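Local coordinates for protein Poly(Beta-D-mannuronate) lyase (Pseudopedobacter saltans, PDB 7O79) that probably cleaves alginate, acting as a poly(beta-D-mannuronate) lyase of polysaccharide lyase family 6 built on a beta-helix, at residues I299-A302 with R308-R311; N12-S17 with D22-Q27; C159-I164 with E173-W178; M349-N354 with Q372-S377; L78-G83 with G88-F93. One frame throughout, in Å; residues are numbered along the deposited sequence.

Interaction 1: residues I299-A302 with R308-R311; sequences ILRA and RVPR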
# COMPACT_ATOMS: atom_id res chain seq x y z
N ILE A 299 -13.83 17.87 10.31
CA ILE A 299 -12.92 17.93 9.18
C ILE A 299 -13.72 18.51 8.01
O ILE A 299 -14.68 17.89 7.55
CB ILE A 299 -12.35 16.54 8.82
CG1 ILE A 299 -11.69 15.87 10.04
CG2 ILE A 299 -11.40 16.65 7.64
CD1 ILE A 299 -10.47 16.60 10.62
N LEU A 300 -13.33 19.70 7.55
CA LEU A 300 -14.07 20.40 6.52
C LEU A 300 -13.73 19.85 5.14
O LEU A 300 -12.59 19.45 4.88
CB LEU A 300 -13.74 21.90 6.57
CG LEU A 300 -14.06 22.65 7.88
CD1 LEU A 300 -13.75 24.16 7.73
CD2 LEU A 300 -15.53 22.41 8.27
N ARG A 301 -14.73 19.83 4.26
CA ARG A 301 -14.55 19.42 2.86
C ARG A 301 -15.69 20.00 2.04
O ARG A 301 -16.86 19.66 2.28
CB ARG A 301 -14.50 17.89 2.75
CG ARG A 301 -13.88 17.36 1.46
CD ARG A 301 -12.39 17.71 1.30
NE ARG A 301 -11.64 17.65 2.56
CZ ARG A 301 -11.15 16.54 3.12
NH1 ARG A 301 -11.32 15.35 2.54
NH2 ARG A 301 -10.49 16.62 4.26
N ALA A 302 -15.37 20.85 1.07
CA ALA A 302 -16.40 21.40 0.20
C ALA A 302 -16.89 20.34 -0.77
O ALA A 302 -16.18 19.37 -1.08
CB ALA A 302 -15.84 22.59 -0.58
N ARG A 308 -18.43 18.51 5.35
CA ARG A 308 -17.44 17.91 6.23
C ARG A 308 -17.37 16.41 5.95
O ARG A 308 -18.27 15.85 5.32
CB ARG A 308 -17.78 18.18 7.70
CG ARG A 308 -19.16 17.73 8.13
CD ARG A 308 -19.40 18.04 9.60
NE ARG A 308 -20.78 17.80 10.02
CZ ARG A 308 -21.70 18.76 10.14
NH1 ARG A 308 -21.38 20.01 9.84
NH2 ARG A 308 -22.93 18.47 10.52
N VAL A 309 -16.29 15.77 6.41
CA VAL A 309 -16.11 14.33 6.26
C VAL A 309 -15.73 13.74 7.63
O VAL A 309 -15.30 14.47 8.53
CB VAL A 309 -15.04 13.98 5.20
CG1 VAL A 309 -15.47 14.49 3.83
CG2 VAL A 309 -13.67 14.55 5.60
N PRO A 310 -15.90 12.43 7.81
CA PRO A 310 -15.46 11.83 9.07
C PRO A 310 -13.96 11.67 9.08
O PRO A 310 -13.32 11.51 8.04
CB PRO A 310 -16.17 10.47 9.11
CG PRO A 310 -16.79 10.27 7.80
CD PRO A 310 -16.60 11.47 6.94
N ARG A 311 -13.40 11.73 10.30
CA ARG A 311 -11.99 11.38 10.50
C ARG A 311 -11.72 9.94 10.09
O ARG A 311 -10.68 9.65 9.49
CB ARG A 311 -11.61 11.60 11.97
CG ARG A 311 -11.32 13.08 12.33
CD ARG A 311 -11.38 13.28 13.84
NE ARG A 311 -10.91 14.63 14.18
CZ ARG A 311 -11.69 15.70 14.26
NH1 ARG A 311 -13.00 15.58 14.06
NH2 ARG A 311 -11.17 16.88 14.56
O HOH W 1 -15.30 15.36 11.23
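Ile299 meets Val309 and Arg311 across a short antiparallel hairpin, and it loses more surface to the contact than any other residue. Its carbonyl O accepts the backbone N-H of Val309 at 2.9 Å, a fairly straight bond (157° at the hydrogen). A water extends this pairing: it accepts from Ile299 N at 3.1 Å and donates to Val309 O at 2.8 Å, joining two backbone groups that do not bond directly. The two branches of Ile299 have separate tasks. CG2 lies anti to the backbone N and meets Val309 CG2 at 3.7 Å. CG1 is placed anti to the carbonyl carbon (chi1 -54°) and carries CD1 to Arg311, where that methyl sits over the centre of one guanidinium face, 3.9 Å from CZ. Val309, compact and beta-branched, serves Arg301 as well. Its CG1 touches Arg301 CB at 3.7 Å, while its CG2 lies toward the rim of one face of the guanidinium, brought back over the valine by bends in the arginine chain. Arg301 and Arg311 thus offer a flat surface to aliphatic groups while their N-H groups bond elsewhere: Arg301 NH1 to Ser183, and Arg311 to Glu297 O and, in a salt bridge, Glu286. Arg308 packs CB on Ile299 O while NE bonds Ile288 O. The hairpin of strands 299-300 and 308-309 lies at the surface, within the long excursion between strands 280-283 and 319-328 of the beta-helix.

Interaction 2: residues N12-S17 with D22-Q27; sequences NKAIGS and DAILMQ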
# COMPACT_ATOMS: atom_id res chain seq x y z
N ASN A 12 19.04 12.05 -25.07
CA ASN A 12 17.96 12.98 -25.39
C ASN A 12 17.70 13.05 -26.89
O ASN A 12 16.55 13.20 -27.31
CB ASN A 12 18.25 14.37 -24.81
CG ASN A 12 18.29 14.36 -23.28
OD1 ASN A 12 17.68 13.51 -22.63
ND2 ASN A 12 19.03 15.30 -22.70
N LYS A 13 18.75 12.91 -27.71
CA LYS A 13 18.55 12.85 -29.16
C LYS A 13 17.74 11.61 -29.54
O LYS A 13 16.80 11.70 -30.35
CB LYS A 13 19.90 12.84 -29.89
CG LYS A 13 20.66 14.17 -29.83
CD LYS A 13 21.51 14.40 -31.08
N ALA A 14 18.09 10.46 -28.98
CA ALA A 14 17.35 9.23 -29.25
C ALA A 14 15.90 9.35 -28.80
O ALA A 14 14.99 8.88 -29.49
CB ALA A 14 18.02 8.05 -28.58
N ILE A 15 15.66 9.98 -27.65
CA ILE A 15 14.29 10.14 -27.17
C ILE A 15 13.48 10.95 -28.17
O ILE A 15 12.34 10.60 -28.49
CB ILE A 15 14.28 10.77 -25.75
CG1 ILE A 15 14.67 9.72 -24.71
CG2 ILE A 15 12.90 11.30 -25.41
CD1 ILE A 15 15.15 10.29 -23.37
N GLY A 16 14.08 12.01 -28.73
CA GLY A 16 13.36 12.83 -29.69
C GLY A 16 13.21 12.22 -31.06
O GLY A 16 12.28 12.56 -31.79
N SER A 17 14.10 11.32 -31.45
CA SER A 17 14.10 10.79 -32.81
C SER A 17 13.54 9.37 -32.91
O SER A 17 13.29 8.91 -34.03
CB SER A 17 15.51 10.83 -33.39
OG SER A 17 16.25 9.69 -32.98
N ASP A 22 10.74 1.36 -31.69
CA ASP A 22 12.18 1.44 -31.49
C ASP A 22 12.57 1.05 -30.07
O ASP A 22 11.75 1.03 -29.15
CB ASP A 22 12.69 2.85 -31.76
CG ASP A 22 12.93 3.12 -33.23
OD1 ASP A 22 12.77 2.19 -34.05
OD2 ASP A 22 13.31 4.27 -33.56
N ALA A 23 13.87 0.76 -29.89
CA ALA A 23 14.47 0.55 -28.58
C ALA A 23 15.74 1.40 -28.46
O ALA A 23 16.54 1.48 -29.40
CB ALA A 23 14.79 -0.92 -28.33
N ILE A 24 15.89 2.05 -27.31
CA ILE A 24 17.03 2.89 -26.99
C ILE A 24 17.84 2.14 -25.93
O ILE A 24 17.32 1.81 -24.86
CB ILE A 24 16.58 4.27 -26.49
CG1 ILE A 24 15.63 4.90 -27.49
CG2 ILE A 24 17.79 5.20 -26.25
CD1 ILE A 24 14.90 6.17 -26.99
N LEU A 25 19.10 1.84 -26.26
CA LEU A 25 19.94 0.94 -25.48
C LEU A 25 21.09 1.75 -24.87
O LEU A 25 21.92 2.28 -25.61
CB LEU A 25 20.50 -0.19 -26.35
CG LEU A 25 19.58 -1.05 -27.24
CD1 LEU A 25 20.35 -2.22 -27.82
CD2 LEU A 25 18.36 -1.54 -26.50
N MET A 26 21.14 1.81 -23.54
CA MET A 26 22.17 2.58 -22.85
C MET A 26 23.43 1.75 -22.60
O MET A 26 23.36 0.58 -22.20
CB MET A 26 21.66 3.14 -21.52
CG MET A 26 20.52 4.15 -21.66
SD MET A 26 19.54 4.38 -20.15
CE MET A 26 20.44 5.73 -19.36
N GLN A 27 24.59 2.36 -22.84
CA GLN A 27 25.85 1.66 -22.63
C GLN A 27 26.16 1.51 -21.14
O GLN A 27 25.75 2.34 -20.32
CB GLN A 27 26.99 2.41 -23.33
CG GLN A 27 26.89 2.38 -24.85
CD GLN A 27 27.42 1.08 -25.43
OE1 GLN A 27 28.30 0.44 -24.85
NE2 GLN A 27 26.90 0.70 -26.59
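Ala14, on the last turns of helix 8-17, faces Ile24 of strand 23-26 with their CA atoms 6.7 Å apart, close enough for a small side chain to bring the helix down onto the strand. Ala14 CB points at the strand and meets Ile24 CG2 at 3.7 Å, with Ile24 CD1 only slightly farther off at 4.0 Å. Ile24 therefore receives the alanine methyl with both of its arms. CG2 stands anti to the backbone N, whereas CG1 is anti to the carbonyl carbon (chi1 -53°) and carries CD1 beneath the helix backbone, 3.7 Å from Ala14 O. There CD1 also comes within 4.2 Å of Ile15 CG1, although the CB of Ile15 is directed away from the strand. Leu11 of the same helix and Leu50 of strand 48-52 also touch Ile24, while Ile3 and Val5 of strand 3-5 touch Ala14. All three residues in the contact are buried, and no hydrogen bond crosses it. The contact should therefore rest mainly on dispersion and the exclusion of water, consistent with a helix covering the first coil, where the apolar interior of a beta-helix would otherwise meet solvent.

Interaction 3: residues C159-I164 with E173-W178; sequences CYFKDI and EIFRIW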
# COMPACT_ATOMS: atom_id res chain seq x y z
N CYS A 159 7.29 -7.06 -7.20
CA CYS A 159 8.39 -6.23 -6.77
C CYS A 159 8.87 -6.66 -5.39
O CYS A 159 8.24 -7.45 -4.68
CB CYS A 159 7.98 -4.75 -6.78
SG CYS A 159 7.76 -4.12 -8.46
N TYR A 160 10.03 -6.12 -5.01
CA TYR A 160 10.72 -6.50 -3.79
C TYR A 160 11.06 -5.22 -3.03
O TYR A 160 11.77 -4.36 -3.55
CB TYR A 160 11.98 -7.30 -4.15
CG TYR A 160 12.73 -7.92 -2.99
CD1 TYR A 160 12.09 -8.22 -1.79
CD2 TYR A 160 14.08 -8.22 -3.11
CE1 TYR A 160 12.78 -8.81 -0.74
CE2 TYR A 160 14.79 -8.79 -2.05
CZ TYR A 160 14.13 -9.09 -0.89
OH TYR A 160 14.83 -9.66 0.14
N PHE A 161 10.56 -5.11 -1.79
CA PHE A 161 10.80 -3.95 -0.94
C PHE A 161 11.51 -4.42 0.32
O PHE A 161 10.92 -5.12 1.15
CB PHE A 161 9.50 -3.21 -0.60
CG PHE A 161 8.65 -2.88 -1.81
CD1 PHE A 161 7.77 -3.81 -2.32
CD2 PHE A 161 8.77 -1.64 -2.43
CE1 PHE A 161 6.98 -3.52 -3.43
CE2 PHE A 161 7.99 -1.34 -3.54
CZ PHE A 161 7.10 -2.29 -4.06
N LYS A 162 12.77 -4.02 0.48
CA LYS A 162 13.67 -4.63 1.44
C LYS A 162 14.39 -3.58 2.27
O LYS A 162 14.90 -2.60 1.72
CB LYS A 162 14.71 -5.49 0.73
CG LYS A 162 15.72 -6.12 1.67
CD LYS A 162 16.77 -6.91 0.91
CE LYS A 162 17.35 -8.04 1.76
NZ LYS A 162 18.53 -8.66 1.08
N ASP A 163 14.46 -3.81 3.59
CA ASP A 163 15.28 -3.01 4.51
C ASP A 163 14.99 -1.52 4.35
O ASP A 163 15.85 -0.72 3.97
CB ASP A 163 16.78 -3.27 4.32
CG ASP A 163 17.17 -4.72 4.53
OD1 ASP A 163 16.54 -5.42 5.36
OD2 ASP A 163 18.13 -5.16 3.88
N ILE A 164 13.74 -1.16 4.63
CA ILE A 164 13.37 0.25 4.64
C ILE A 164 13.52 0.65 6.11
O ILE A 164 12.69 0.26 6.94
CB ILE A 164 11.95 0.47 4.10
CG1 ILE A 164 11.78 -0.22 2.73
CG2 ILE A 164 11.64 1.97 4.03
CD1 ILE A 164 12.75 0.19 1.65
N GLU A 173 5.25 5.59 4.51
CA GLU A 173 4.61 4.36 4.08
C GLU A 173 5.41 3.73 2.95
O GLU A 173 6.22 4.38 2.29
CB GLU A 173 3.18 4.64 3.59
CG GLU A 173 2.28 5.34 4.61
CD GLU A 173 2.35 6.85 4.56
OE1 GLU A 173 1.40 7.50 5.06
OE2 GLU A 173 3.34 7.40 4.02
N ILE A 174 5.17 2.44 2.72
CA ILE A 174 5.72 1.85 1.50
C ILE A 174 4.84 2.19 0.30
O ILE A 174 5.35 2.53 -0.78
CB ILE A 174 5.93 0.34 1.66
CG1 ILE A 174 6.76 0.03 2.91
CG2 ILE A 174 6.64 -0.22 0.42
CD1 ILE A 174 8.03 0.91 3.08
N PHE A 175 3.52 2.14 0.49
CA PHE A 175 2.52 2.51 -0.51
C PHE A 175 1.53 3.48 0.12
O PHE A 175 1.01 3.19 1.20
CB PHE A 175 1.75 1.29 -1.02
CG PHE A 175 2.51 0.39 -1.98
CD1 PHE A 175 3.35 -0.60 -1.51
CD2 PHE A 175 2.31 0.51 -3.35
CE1 PHE A 175 4.03 -1.45 -2.40
CE2 PHE A 175 2.97 -0.35 -4.26
CZ PHE A 175 3.83 -1.33 -3.77
N ARG A 176 1.25 4.60 -0.54
CA ARG A 176 0.14 5.48 -0.16
C ARG A 176 -0.71 5.75 -1.40
O ARG A 176 -0.22 6.35 -2.36
CB ARG A 176 0.65 6.78 0.48
CG ARG A 176 -0.47 7.73 0.90
CD ARG A 176 0.02 9.04 1.58
NE ARG A 176 0.75 9.91 0.67
CZ ARG A 176 1.63 10.83 1.05
NH1 ARG A 176 1.88 11.02 2.34
NH2 ARG A 176 2.24 11.57 0.14
N ILE A 177 -1.97 5.30 -1.38
CA ILE A 177 -2.84 5.32 -2.56
C ILE A 177 -3.93 6.36 -2.38
O ILE A 177 -4.98 6.09 -1.78
CB ILE A 177 -3.45 3.94 -2.86
CG1 ILE A 177 -2.40 2.83 -2.71
CG2 ILE A 177 -4.13 3.96 -4.24
CD1 ILE A 177 -1.22 3.00 -3.67
N TRP A 178 -3.73 7.53 -2.97
CA TRP A 178 -4.78 8.53 -3.06
C TRP A 178 -5.65 8.24 -4.28
O TRP A 178 -5.32 7.40 -5.13
CB TRP A 178 -4.19 9.93 -3.18
CG TRP A 178 -3.51 10.46 -1.95
CD1 TRP A 178 -3.83 10.21 -0.64
CD2 TRP A 178 -2.40 11.36 -1.92
NE1 TRP A 178 -2.97 10.90 0.21
CE2 TRP A 178 -2.09 11.62 -0.56
CE3 TRP A 178 -1.65 12.00 -2.93
CZ2 TRP A 178 -1.05 12.47 -0.18
CZ3 TRP A 178 -0.61 12.85 -2.54
CH2 TRP A 178 -0.32 13.08 -1.18
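Phe161 and Ile174 are the closest points of the two backbones, yet their CA atoms stand 8.1 Å apart, so strands 155-162 and 175-177 meet through side chains and not through main-chain bonds. Ile174 and Phe175 meet Phe161 from the same side of its ring, Ile174 near CG and CD2, Phe175 near CZ and CE1. Phe161 and Phe175 make an offset edge-to-face pair: the edge of Phe175 is directed to the face of Phe161, with ring centroids 5.2 Å apart and planes at 70°. It is tightest where Phe161 CZ lies 3.4 Å from Phe175 CZ. Nearer its root, the Phe161 ring is met by Ile174 CG2, 3.8 Å from Phe161 CD2, in an off-centre CH-pi contact. The other branch of Ile174 runs elsewhere: its CD1 reaches Ile164 and sits 3.9 Å from both Ile164 CG1 and Ile164 CG2. This division follows from chi1 of Ile174 (-53°), which sets CG2 anti to the backbone N and CG1 anti to the carbonyl carbon. Flat rings and branched aliphatics suit such a place, since they fill a buried volume with no polar group needing a partner. Phe134 and Phe200, from the strands paired with 155-162 in the coils before and after, meet Phe161 with nearly parallel planes. Ile174 and Phe175 approach this row from another face; like side chains in line on successive coils are typical inside a right-handed parallel beta-helix.

Interaction 4: residues M349-N354 with Q372-S377; sequences MLLPEN and QATSPS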
# COMPACT_ATOMS: atom_id res chain seq x y z
N MET A 349 -16.95 7.29 17.57
CA MET A 349 -17.81 6.42 18.34
C MET A 349 -18.74 5.51 17.55
O MET A 349 -19.61 4.85 18.15
CB MET A 349 -18.57 7.29 19.35
CG MET A 349 -19.33 8.43 18.63
SD MET A 349 -20.77 8.21 17.71
CE MET A 349 -22.00 7.80 18.93
N LEU A 350 -18.54 5.35 16.24
CA LEU A 350 -19.38 4.47 15.44
C LEU A 350 -18.77 3.06 15.47
O LEU A 350 -17.74 2.80 14.84
CB LEU A 350 -19.51 5.00 14.01
CG LEU A 350 -20.25 6.35 13.91
CD1 LEU A 350 -20.26 6.85 12.48
CD2 LEU A 350 -21.69 6.27 14.46
N LEU A 351 -19.41 2.16 16.20
CA LEU A 351 -18.96 0.78 16.26
C LEU A 351 -19.23 0.08 14.93
O LEU A 351 -20.24 0.36 14.28
CB LEU A 351 -19.69 0.06 17.39
CG LEU A 351 -19.38 0.61 18.78
CD1 LEU A 351 -20.19 -0.12 19.83
CD2 LEU A 351 -17.88 0.47 19.05
N PRO A 352 -18.36 -0.84 14.51
CA PRO A 352 -18.61 -1.56 13.26
C PRO A 352 -19.96 -2.27 13.32
O PRO A 352 -20.38 -2.73 14.38
CB PRO A 352 -17.44 -2.55 13.18
CG PRO A 352 -16.35 -1.90 14.06
CD PRO A 352 -17.13 -1.31 15.18
N GLU A 353 -20.65 -2.31 12.17
CA GLU A 353 -22.01 -2.83 12.13
C GLU A 353 -22.25 -3.51 10.79
O GLU A 353 -21.66 -3.13 9.78
CB GLU A 353 -23.06 -1.74 12.35
CG GLU A 353 -23.12 -0.74 11.20
CD GLU A 353 -24.26 0.28 11.28
OE1 GLU A 353 -24.99 0.33 12.30
OE2 GLU A 353 -24.40 1.06 10.31
N ASN A 354 -23.11 -4.52 10.80
CA ASN A 354 -23.52 -5.23 9.59
C ASN A 354 -22.34 -5.79 8.80
O ASN A 354 -22.39 -5.84 7.57
CB ASN A 354 -24.38 -4.35 8.68
CG ASN A 354 -25.24 -5.16 7.73
OD1 ASN A 354 -25.78 -6.18 8.12
ND2 ASN A 354 -25.35 -4.72 6.49
N GLN A 372 -12.31 -9.41 20.15
CA GLN A 372 -12.47 -8.35 21.13
C GLN A 372 -13.41 -7.33 20.50
O GLN A 372 -13.04 -6.70 19.50
CB GLN A 372 -11.11 -7.74 21.44
CG GLN A 372 -11.13 -6.47 22.24
CD GLN A 372 -9.74 -5.97 22.49
OE1 GLN A 372 -8.86 -6.71 22.96
NE2 GLN A 372 -9.49 -4.71 22.14
N ALA A 373 -14.60 -7.18 21.06
CA ALA A 373 -15.59 -6.23 20.54
C ALA A 373 -15.81 -5.11 21.54
O ALA A 373 -16.23 -5.36 22.67
CB ALA A 373 -16.90 -6.93 20.21
N THR A 374 -15.52 -3.88 21.13
CA THR A 374 -15.74 -2.75 22.03
C THR A 374 -17.23 -2.61 22.34
O THR A 374 -18.08 -2.69 21.45
CB THR A 374 -15.19 -1.47 21.42
OG1 THR A 374 -13.77 -1.60 21.28
CG2 THR A 374 -15.47 -0.29 22.32
N SER A 375 -17.55 -2.46 23.63
CA SER A 375 -18.96 -2.27 23.92
C SER A 375 -19.27 -0.79 24.09
O SER A 375 -18.39 -0.00 24.47
CB SER A 375 -19.34 -3.05 25.19
OG SER A 375 -18.91 -2.36 26.35
N PRO A 376 -20.49 -0.37 23.76
CA PRO A 376 -20.80 1.06 23.80
C PRO A 376 -20.53 1.66 25.17
O PRO A 376 -20.71 1.02 26.21
CB PRO A 376 -22.29 1.11 23.46
CG PRO A 376 -22.52 -0.14 22.67
CD PRO A 376 -21.62 -1.17 23.27
N SER A 377 -20.05 2.90 25.16
CA SER A 377 -20.02 3.72 26.36
C SER A 377 -21.42 3.84 26.96
O SER A 377 -22.44 3.70 26.27
CB SER A 377 -19.48 5.10 26.02
OG SER A 377 -19.80 6.03 27.03
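Leu351 reaches Thr374 and Pro376 because its CG is anti to its own carbonyl carbon (chi1 -64°) and CD1 continues the chain fully extended (chi2 177°), giving the side chain its greatest length across a backbone separation of 7.5 Å between Leu351 CA and Thr374 CA. The two methyls then part. CD1 lies 3.7 Å from Pro376 CG and about as close to the carbonyl O of Thr374, so it fills the angle between the proline ring and the preceding backbone. CD2 faces the threonine side chain, at 4.1 Å from both Thr374 CB and Thr374 CG2. In Thr374 the methyl CG2 is anti to the backbone N, leaving OG1 beside that N (chi1 -64°), and this hydroxyl is bonded to Gly336 O. Threonine therefore suits a boundary position: its hydrocarbon side serves the leucine while its polar branch ties the segment to a neighbouring coil. Pro376 adds an apolar surface of fixed shape, which the leucine crosses at about a right angle. Leu351 is the buried member, whereas Pro376 stays largely on the solvent side. Residues 349-354 belong to the loop that leads from strand 333-337 into strand 356-364, and Pro352 packs on Ile335. Segment 372-377 starts in strand 371-373, the outermost of its row, and continues as a loop; the contact thus packs this first loop against the chain leaving strand 371-373 near the C-terminal end of the beta-helix.

Interaction 5: residues L78-G83 with G88-F93; sequences LLFKDG and GSVIQF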
# COMPACT_ATOMS: atom_id res chain seq x y z
N LEU A 78 17.33 -0.66 -15.37
CA LEU A 78 18.14 0.42 -14.80
C LEU A 78 18.46 0.18 -13.32
O LEU A 78 17.83 -0.63 -12.64
CB LEU A 78 17.44 1.77 -14.97
CG LEU A 78 17.06 2.15 -16.40
CD1 LEU A 78 16.59 3.60 -16.47
CD2 LEU A 78 18.26 1.90 -17.33
N LEU A 79 19.47 0.90 -12.83
CA LEU A 79 19.80 0.93 -11.41
C LEU A 79 20.02 2.38 -11.01
O LEU A 79 20.79 3.10 -11.65
CB LEU A 79 21.06 0.09 -11.10
CG LEU A 79 21.74 0.29 -9.73
CD1 LEU A 79 20.90 -0.20 -8.55
CD2 LEU A 79 23.10 -0.41 -9.71
N PHE A 80 19.30 2.81 -9.97
CA PHE A 80 19.48 4.13 -9.37
C PHE A 80 20.23 3.93 -8.05
O PHE A 80 19.72 3.27 -7.14
CB PHE A 80 18.15 4.83 -9.13
CG PHE A 80 17.47 5.28 -10.39
CD1 PHE A 80 16.75 4.38 -11.16
CD2 PHE A 80 17.57 6.59 -10.82
CE1 PHE A 80 16.12 4.78 -12.32
CE2 PHE A 80 16.94 7.00 -11.99
CZ PHE A 80 16.22 6.08 -12.74
N LYS A 81 21.43 4.49 -7.97
CA LYS A 81 22.33 4.20 -6.86
C LYS A 81 23.42 5.27 -6.85
O LYS A 81 23.72 5.87 -7.88
CB LYS A 81 22.92 2.79 -7.00
CG LYS A 81 23.86 2.32 -5.88
CD LYS A 81 24.25 0.87 -6.13
CE LYS A 81 25.33 0.36 -5.18
NZ LYS A 81 24.89 0.27 -3.76
N ASP A 82 23.97 5.52 -5.66
CA ASP A 82 24.98 6.57 -5.48
C ASP A 82 24.45 7.93 -5.90
O ASP A 82 25.13 8.71 -6.58
CB ASP A 82 26.27 6.23 -6.23
CG ASP A 82 26.88 4.92 -5.76
OD1 ASP A 82 26.50 4.46 -4.67
OD2 ASP A 82 27.75 4.36 -6.47
N GLY A 83 23.22 8.23 -5.50
CA GLY A 83 22.59 9.47 -5.93
C GLY A 83 21.48 9.82 -4.98
O GLY A 83 21.17 9.07 -4.05
N GLY A 88 10.46 15.81 -5.20
CA GLY A 88 9.79 15.16 -6.32
C GLY A 88 9.71 13.66 -6.14
O GLY A 88 9.20 13.18 -5.14
N SER A 89 10.20 12.92 -7.14
CA SER A 89 10.20 11.46 -7.12
C SER A 89 11.32 10.96 -8.01
O SER A 89 11.66 11.58 -9.02
CB SER A 89 8.85 10.88 -7.60
OG SER A 89 8.88 9.45 -7.59
N VAL A 90 11.92 9.83 -7.63
CA VAL A 90 12.98 9.28 -8.47
C VAL A 90 12.42 8.84 -9.82
O VAL A 90 12.98 9.13 -10.88
CB VAL A 90 13.69 8.12 -7.75
CG1 VAL A 90 14.67 7.44 -8.67
CG2 VAL A 90 14.40 8.64 -6.50
N ILE A 91 11.30 8.13 -9.79
CA ILE A 91 10.63 7.66 -11.00
C ILE A 91 9.21 8.20 -10.99
O ILE A 91 8.54 8.17 -9.95
CB ILE A 91 10.64 6.12 -11.07
CG1 ILE A 91 12.06 5.62 -11.34
CG2 ILE A 91 9.70 5.64 -12.18
CD1 ILE A 91 12.28 4.19 -10.96
N GLN A 92 8.74 8.68 -12.14
CA GLN A 92 7.41 9.27 -12.17
C GLN A 92 6.65 8.86 -13.43
O GLN A 92 7.15 9.01 -14.55
CB GLN A 92 7.49 10.79 -12.06
CG GLN A 92 6.14 11.44 -11.81
CD GLN A 92 6.24 12.81 -11.15
OE1 GLN A 92 7.18 13.10 -10.40
NE2 GLN A 92 5.28 13.68 -11.46
N PHE A 93 5.43 8.32 -13.23
CA PHE A 93 4.53 7.94 -14.33
C PHE A 93 3.59 9.12 -14.56
O PHE A 93 2.61 9.28 -13.82
CB PHE A 93 3.74 6.68 -14.00
CG PHE A 93 4.57 5.40 -13.94
CD1 PHE A 93 5.24 5.05 -12.78
CD2 PHE A 93 4.64 4.55 -15.04
CE1 PHE A 93 6.00 3.87 -12.71
CE2 PHE A 93 5.40 3.36 -14.98
CZ PHE A 93 6.06 3.02 -13.82
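Phe80 extends toward Val90 and Ile91 from a backbone that stays well clear of theirs, Phe80 CA and Val90 CA being 8.3 Å apart. CB points at the other segment, and the ring begins at CG, anti to the carbonyl carbon (chi1 -70°). Phe80 CG already feels Val90 CG1 at 3.9 Å. Along the CD2-CE2 edge Val90 CG1 comes to 3.7 Å from Phe80 CD2 and lies 4.0 Å from Phe80 CE2. Val90 CG1 thus lies over one ring face, displaced toward the rim, in a CH-pi contact whose line to the centroid leans 23° from the ring normal. At the opposite edge, but from the same side of the ring plane, Phe80 CE1 meets Ile91 CD1 at 4.1 Å, an oblique and looser approach. Val90 delivers its methyl by holding CG1 anti to its backbone N. The neighbouring bend has a polar brace of its own, for Ser89 OG donates to Ile91 O at 2.7 Å from above the carbonyl plane. Serine suits this place: a short hydroxyl can serve the turning backbone while the two residues after it supply the hydrocarbon that touches the ring. Strand 73-83 and strand 89-93 lie on different faces of the coil, and Leu60 of the preceding coil packs against Phe80 as well. The contact across the interior is wholly apolar, all three of its residues being buried. Its energy should therefore come from dispersion and the removal of hydrocarbon from water, with shape more than bond direction deciding how the parts fit.

Interactions 2, 3 and 5 are buried and purely apolar. Interactions 3 and 5 join different faces within the helical body, their centres about 15 Å apart, and each sets an inward phenylalanine against branched aliphatics; only interaction 3 adds a second ring. Interaction 2 covers the N-terminal end and reaches the same succession of parallel strands. It also touches interaction 5 directly, Met26 SD lying 4.0 Å from Leu78 CD2. Interaction 4, about 59 Å from interaction 2 between centres, is partly buried and mixes leucine with threonine and proline. Interaction 1 is the surface case: a hairpin with backbone and water-mediated bonds, and arginines lying against hydrocarbon.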